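Local coordinates for 4-alpha-glucanotransferase (Aquifex aeolicus, PDB 1TZ7), which belongs to the amylomaltase (disproportionating enzyme) family and is built around a barrel of eight parallel strands surrounded by helices, at residues A[215-219]-A[220-224]; A[484-487]-A[488-491]. One frame throughout, in Å; residues are numbered along the deposited sequence.

Interactions 1 and 2 are both local, each made within one continuous run of chain, and they follow one another along the sequence. Residues 215-224 turn the end of helix 192-218 into strand 222-227, whereas residues 484-491 lead a loop through a short 3-10 turn into helix 491-500. Their centres lie 21 Å apart and their nearest atoms about 10 Å apart, so they do not touch directly. What they share is helix 44-56: interaction 1 meets it through Y215, A216, R219 and I221, interaction 2 through Y487 and K491. Interaction 1 is partly buried and runs into one of the parallel barrel strands, and interaction 2 is a surface contact.

Interaction 1: residues A[215-219]-A[220-224]; sequences YARER and GISIV
A216 and I221 meet at the carboxyl end of a helix, where the backbone bonds of a Schellman motif stop it. I221 N donates to A216 O over 3.0 Å, and G220 N donates to R217 O, also over 3.0 Å. G220 is the C-prime residue: its phi of 78° lies in the left-handed range that glycine takes readily. A216 O also accepts from R219 N, and the two donors reach it from opposite faces of the carbonyl plane, so this helical carbonyl is gripped twice. The reversal closes an apolar contact, with A216 CB 4.1 Å from I221 CB and 4.2 Å from I223 CD1.

R217 adds a side-chain clasp. Its chain bends at chi2 (-88°) and again at chi3, which folds the guanidinium back toward the turn. R217 NE lies 3.2 Å from I221 O and bonds it fairly straight (159°), from above the carbonyl plane but with that oxygen in the guanidinium plane; the bond from R217 NH1 to the same oxygen is weak. R219 runs back along the helix, its chain extended from CG to NE: R219 NH2 donates to Y215 O at 3.0 Å and lies 3.3 Å above the plane of the Y215 ring, over its centre. The Y215 ring is itself held by a hydrogen bond from OH to D51 and an edge-to-face contact with Y47.

The turn is the helix-to-strand half of a beta-alpha-beta crossover. Strand 222-227 enters the parallel barrel between strands 60-62 and 302-305, while helix 44-56 packs against Y215, A216, R219 and I221.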
loop_
_atom_site.group_PDB
_atom_site.type_symbol
_atom_site.label_atom_id
_atom_site.label_comp_id
_atom_site.label_asym_id
_atom_site.label_seq_id
_atom_site.Cartn_x
_atom_site.Cartn_y
_atom_site.Cartn_z
ATOM N N TYR A 215 -18.809 5.308 4.211
ATOM C CA TYR A 215 -19.665 4.601 3.281
ATOM C C TYR A 215 -19.365 3.086 3.338
ATOM O O TYR A 215 -20.273 2.267 3.401
ATOM C CB TYR A 215 -19.439 5.144 1.870
ATOM C CG TYR A 215 -20.514 4.795 0.877
ATOM C CD1 TYR A 215 -20.396 3.672 0.068
ATOM C CD2 TYR A 215 -21.643 5.601 0.727
ATOM C CE1 TYR A 215 -21.374 3.347 -0.854
ATOM C CE2 TYR A 215 -22.626 5.286 -0.196
ATOM C CZ TYR A 215 -22.483 4.152 -0.988
ATOM O OH TYR A 215 -23.452 3.822 -1.913
ATOM N N ALA A 216 -18.085 2.739 3.327
ATOM C CA ALA A 216 -17.663 1.339 3.384
ATOM C C ALA A 216 -18.082 0.687 4.712
ATOM O O ALA A 216 -18.640 -0.404 4.727
ATOM C CB ALA A 216 -16.172 1.240 3.203
ATOM N N ARG A 217 -17.808 1.376 5.817
ATOM C CA ARG A 217 -18.035 0.827 7.164
ATOM C C ARG A 217 -19.527 0.576 7.452
ATOM O O ARG A 217 -19.887 -0.408 8.110
ATOM C CB ARG A 217 -17.464 1.773 8.223
ATOM C CG ARG A 217 -15.938 1.793 8.285
ATOM C CD ARG A 217 -15.352 0.730 9.205
ATOM N NE ARG A 217 -15.615 -0.596 8.689
ATOM C CZ ARG A 217 -16.062 -1.627 9.409
ATOM N NH1 ARG A 217 -16.275 -2.791 8.813
ATOM N NH2 ARG A 217 -16.288 -1.508 10.716
ATOM N N GLU A 218 -20.385 1.465 6.962
ATOM C CA GLU A 218 -21.830 1.335 7.171
ATOM C C GLU A 218 -22.395 0.141 6.405
ATOM O O GLU A 218 -23.492 -0.338 6.706
ATOM C CB GLU A 218 -22.549 2.615 6.741
ATOM C CG GLU A 218 -22.395 3.763 7.720
ATOM C CD GLU A 218 -23.243 4.970 7.352
ATOM O OE1 GLU A 218 -23.516 5.167 6.144
ATOM O OE2 GLU A 218 -23.633 5.720 8.269
ATOM N N ARG A 219 -21.642 -0.330 5.410
ATOM C CA ARG A 219 -22.027 -1.502 4.629
ATOM C C ARG A 219 -21.199 -2.753 5.026
ATOM O O ARG A 219 -21.204 -3.758 4.328
ATOM C CB ARG A 219 -21.875 -1.203 3.127
ATOM C CG ARG A 219 -22.950 -0.255 2.601
ATOM C CD ARG A 219 -22.579 0.497 1.334
ATOM N NE ARG A 219 -23.639 1.433 0.955
ATOM C CZ ARG A 219 -23.841 2.624 1.529
ATOM N NH1 ARG A 219 -24.838 3.396 1.118
ATOM N NH2 ARG A 219 -23.041 3.047 2.506
ATOM N N GLY A 220 -20.504 -2.667 6.157
ATOM C CA GLY A 220 -19.843 -3.821 6.749
ATOM C C GLY A 220 -18.538 -4.188 6.057
ATOM O O GLY A 220 -18.017 -5.298 6.233
ATOM N N ILE A 221 -18.008 -3.259 5.270
ATOM C CA ILE A 221 -16.770 -3.487 4.544
ATOM C C ILE A 221 -15.597 -2.939 5.344
ATOM O O ILE A 221 -15.563 -1.745 5.679
ATOM C CB ILE A 221 -16.830 -2.822 3.151
ATOM C CG1 ILE A 221 -17.917 -3.487 2.294
ATOM C CG2 ILE A 221 -15.474 -2.927 2.444
ATOM C CD1 ILE A 221 -18.369 -2.646 1.133
ATOM N N SER A 222 -14.636 -3.817 5.657
ATOM C CA SER A 222 -13.402 -3.414 6.317
ATOM C C SER A 222 -12.316 -3.199 5.274
ATOM O O SER A 222 -12.202 -3.966 4.315
ATOM C CB SER A 222 -12.949 -4.490 7.318
ATOM O OG SER A 222 -13.875 -4.646 8.368
ATOM N N ILE A 223 -11.518 -2.159 5.460
ATOM C CA ILE A 223 -10.495 -1.820 4.506
ATOM C C ILE A 223 -9.135 -2.269 5.000
ATOM O O ILE A 223 -8.704 -1.911 6.101
ATOM C CB ILE A 223 -10.495 -0.297 4.211
ATOM C CG1 ILE A 223 -11.901 0.160 3.799
ATOM C CG2 ILE A 223 -9.490 0.023 3.100
ATOM C CD1 ILE A 223 -12.056 1.676 3.660
ATOM N N VAL A 224 -8.465 -3.067 4.179
ATOM C CA VAL A 224 -7.111 -3.484 4.445
ATOM C C VAL A 224 -6.138 -2.525 3.762
ATOM O O VAL A 224 -6.073 -2.458 2.541
ATOM C CB VAL A 224 -6.860 -4.924 3.934
ATOM C CG1 VAL A 224 -5.450 -5.377 4.268
ATOM C CG2 VAL A 224 -7.894 -5.885 4.520
#

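Interaction 2: residues A[484-487]-A[488-491]; sequences KEDY and TQKK
D486, Y487, T488 and Q489 form a tight turn whose backbone bonds run between residues three apart, as in a 3-10 helix. K490 N donates to Y487 O over 3.2 Å at 156°; Q489 N reaches D486 O only weakly, at 3.5 Å. The side chain of D486 bridges the start of the turn. With CG anti to the backbone N (chi1 -176°), its carboxylate swings forward over the next residues. D486 OD1 takes two donors from one residue, T488 OG1 at 2.6 Å on its syn side and T488 N at 3.2 Å from above the carboxylate plane; the latter bond closes an Asx turn. D486 OD2 accepts Q489 NE2 at 2.8 Å, again from above, with the amide and carboxylate planes 63° apart. Three bonds thus hold this exposed carboxylate to the turn. T488 directs its methyl elsewhere: T488 CG2 sits over one face of the Y487 ring, 4.1 Å from its centroid, in a CH-pi contact. The buried Y487 ring packs on R48 and F49 of helix 44-56 and on M457, and meets F52 edge-to-face. K491, in helix 491-500, makes a salt bridge through NZ to E55 of helix 44-56.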
loop_
_atom_site.group_PDB
_atom_site.type_symbol
_atom_site.label_atom_id
_atom_site.label_comp_id
_atom_site.label_asym_id
_atom_site.label_seq_id
_atom_site.Cartn_x
_atom_site.Cartn_y
_atom_site.Cartn_z
ATOM N N LYS A 484 -10.962 -1.269 -17.294
ATOM C CA LYS A 484 -11.428 -0.640 -18.537
ATOM C C LYS A 484 -12.833 -1.136 -18.938
ATOM O O LYS A 484 -13.428 -0.627 -19.888
ATOM C CB LYS A 484 -10.447 -0.933 -19.683
ATOM C CG LYS A 484 -9.046 -0.379 -19.470
ATOM C CD LYS A 484 -8.060 -0.948 -20.501
ATOM C CE LYS A 484 -6.639 -1.000 -19.952
ATOM N NZ LYS A 484 -6.475 -2.053 -18.906
ATOM N N GLU A 485 -13.347 -2.130 -18.212
ATOM C CA GLU A 485 -14.600 -2.796 -18.584
ATOM C C GLU A 485 -15.642 -2.643 -17.474
ATOM O O GLU A 485 -15.319 -2.221 -16.368
ATOM C CB GLU A 485 -14.345 -4.289 -18.864
ATOM C CG GLU A 485 -13.996 -5.109 -17.616
ATOM C CD GLU A 485 -13.407 -6.475 -17.950
ATOM O OE1 GLU A 485 -14.164 -7.471 -17.937
ATOM O OE2 GLU A 485 -12.191 -6.550 -18.218
ATOM N N ASP A 486 -16.891 -2.994 -17.781
ATOM C CA ASP A 486 -17.960 -3.005 -16.776
ATOM C C ASP A 486 -17.849 -4.254 -15.900
ATOM O O ASP A 486 -18.358 -5.319 -16.250
ATOM C CB ASP A 486 -19.340 -2.956 -17.452
ATOM C CG ASP A 486 -20.495 -2.872 -16.438
ATOM O OD1 ASP A 486 -20.227 -2.755 -15.220
ATOM O OD2 ASP A 486 -21.691 -2.919 -16.774
ATOM N N TYR A 487 -17.182 -4.108 -14.759
ATOM C CA TYR A 487 -16.901 -5.236 -13.872
ATOM C C TYR A 487 -18.144 -5.719 -13.110
ATOM O O TYR A 487 -18.118 -6.788 -12.507
ATOM C CB TYR A 487 -15.799 -4.862 -12.866
ATOM C CG TYR A 487 -16.150 -3.688 -11.983
ATOM C CD1 TYR A 487 -15.820 -2.393 -12.356
ATOM C CD2 TYR A 487 -16.814 -3.874 -10.775
ATOM C CE1 TYR A 487 -16.138 -1.309 -11.554
ATOM C CE2 TYR A 487 -17.139 -2.795 -9.963
ATOM C CZ TYR A 487 -16.796 -1.512 -10.362
ATOM O OH TYR A 487 -17.110 -0.429 -9.569
ATOM N N THR A 488 -19.223 -4.931 -13.135
ATOM C CA THR A 488 -20.444 -5.281 -12.376
ATOM C C THR A 488 -21.250 -6.394 -13.057
ATOM O O THR A 488 -22.165 -6.956 -12.458
ATOM C CB THR A 488 -21.351 -4.033 -12.158
ATOM O OG1 THR A 488 -21.846 -3.552 -13.413
ATOM C CG2 THR A 488 -20.562 -2.859 -11.586
ATOM N N GLN A 489 -20.906 -6.706 -14.309
ATOM C CA GLN A 489 -21.493 -7.861 -15.005
ATOM C C GLN A 489 -21.088 -9.178 -14.326
ATOM O O GLN A 489 -21.758 -10.196 -14.483
ATOM C CB GLN A 489 -21.053 -7.885 -16.478
ATOM C CG GLN A 489 -21.493 -6.669 -17.291
ATOM C CD GLN A 489 -22.980 -6.396 -17.181
ATOM O OE1 GLN A 489 -23.800 -7.252 -17.515
ATOM N NE2 GLN A 489 -23.333 -5.201 -16.714
ATOM N N LYS A 490 -19.989 -9.141 -13.572
ATOM C CA LYS A 490 -19.482 -10.327 -12.882
ATOM C C LYS A 490 -20.248 -10.619 -11.576
ATOM O O LYS A 490 -19.930 -11.568 -10.876
ATOM C CB LYS A 490 -17.988 -10.159 -12.568
ATOM C CG LYS A 490 -17.106 -9.918 -13.795
ATOM C CD LYS A 490 -16.973 -11.172 -14.641
ATOM C CE LYS A 490 -16.034 -10.951 -15.811
ATOM N NZ LYS A 490 -16.381 -11.811 -16.967
ATOM N N LYS A 491 -21.253 -9.800 -11.262
ATOM C CA LYS A 491 -21.808 -9.770 -9.910
ATOM C C LYS A 491 -22.598 -11.043 -9.573
ATOM O O LYS A 491 -22.472 -11.577 -8.479
ATOM C CB LYS A 491 -22.662 -8.492 -9.684
ATOM C CG LYS A 491 -24.158 -8.631 -9.990
ATOM C CD LYS A 491 -24.987 -8.742 -8.702
ATOM C CE LYS A 491 -26.469 -8.488 -8.965
ATOM N NZ LYS A 491 -27.334 -9.060 -7.895
#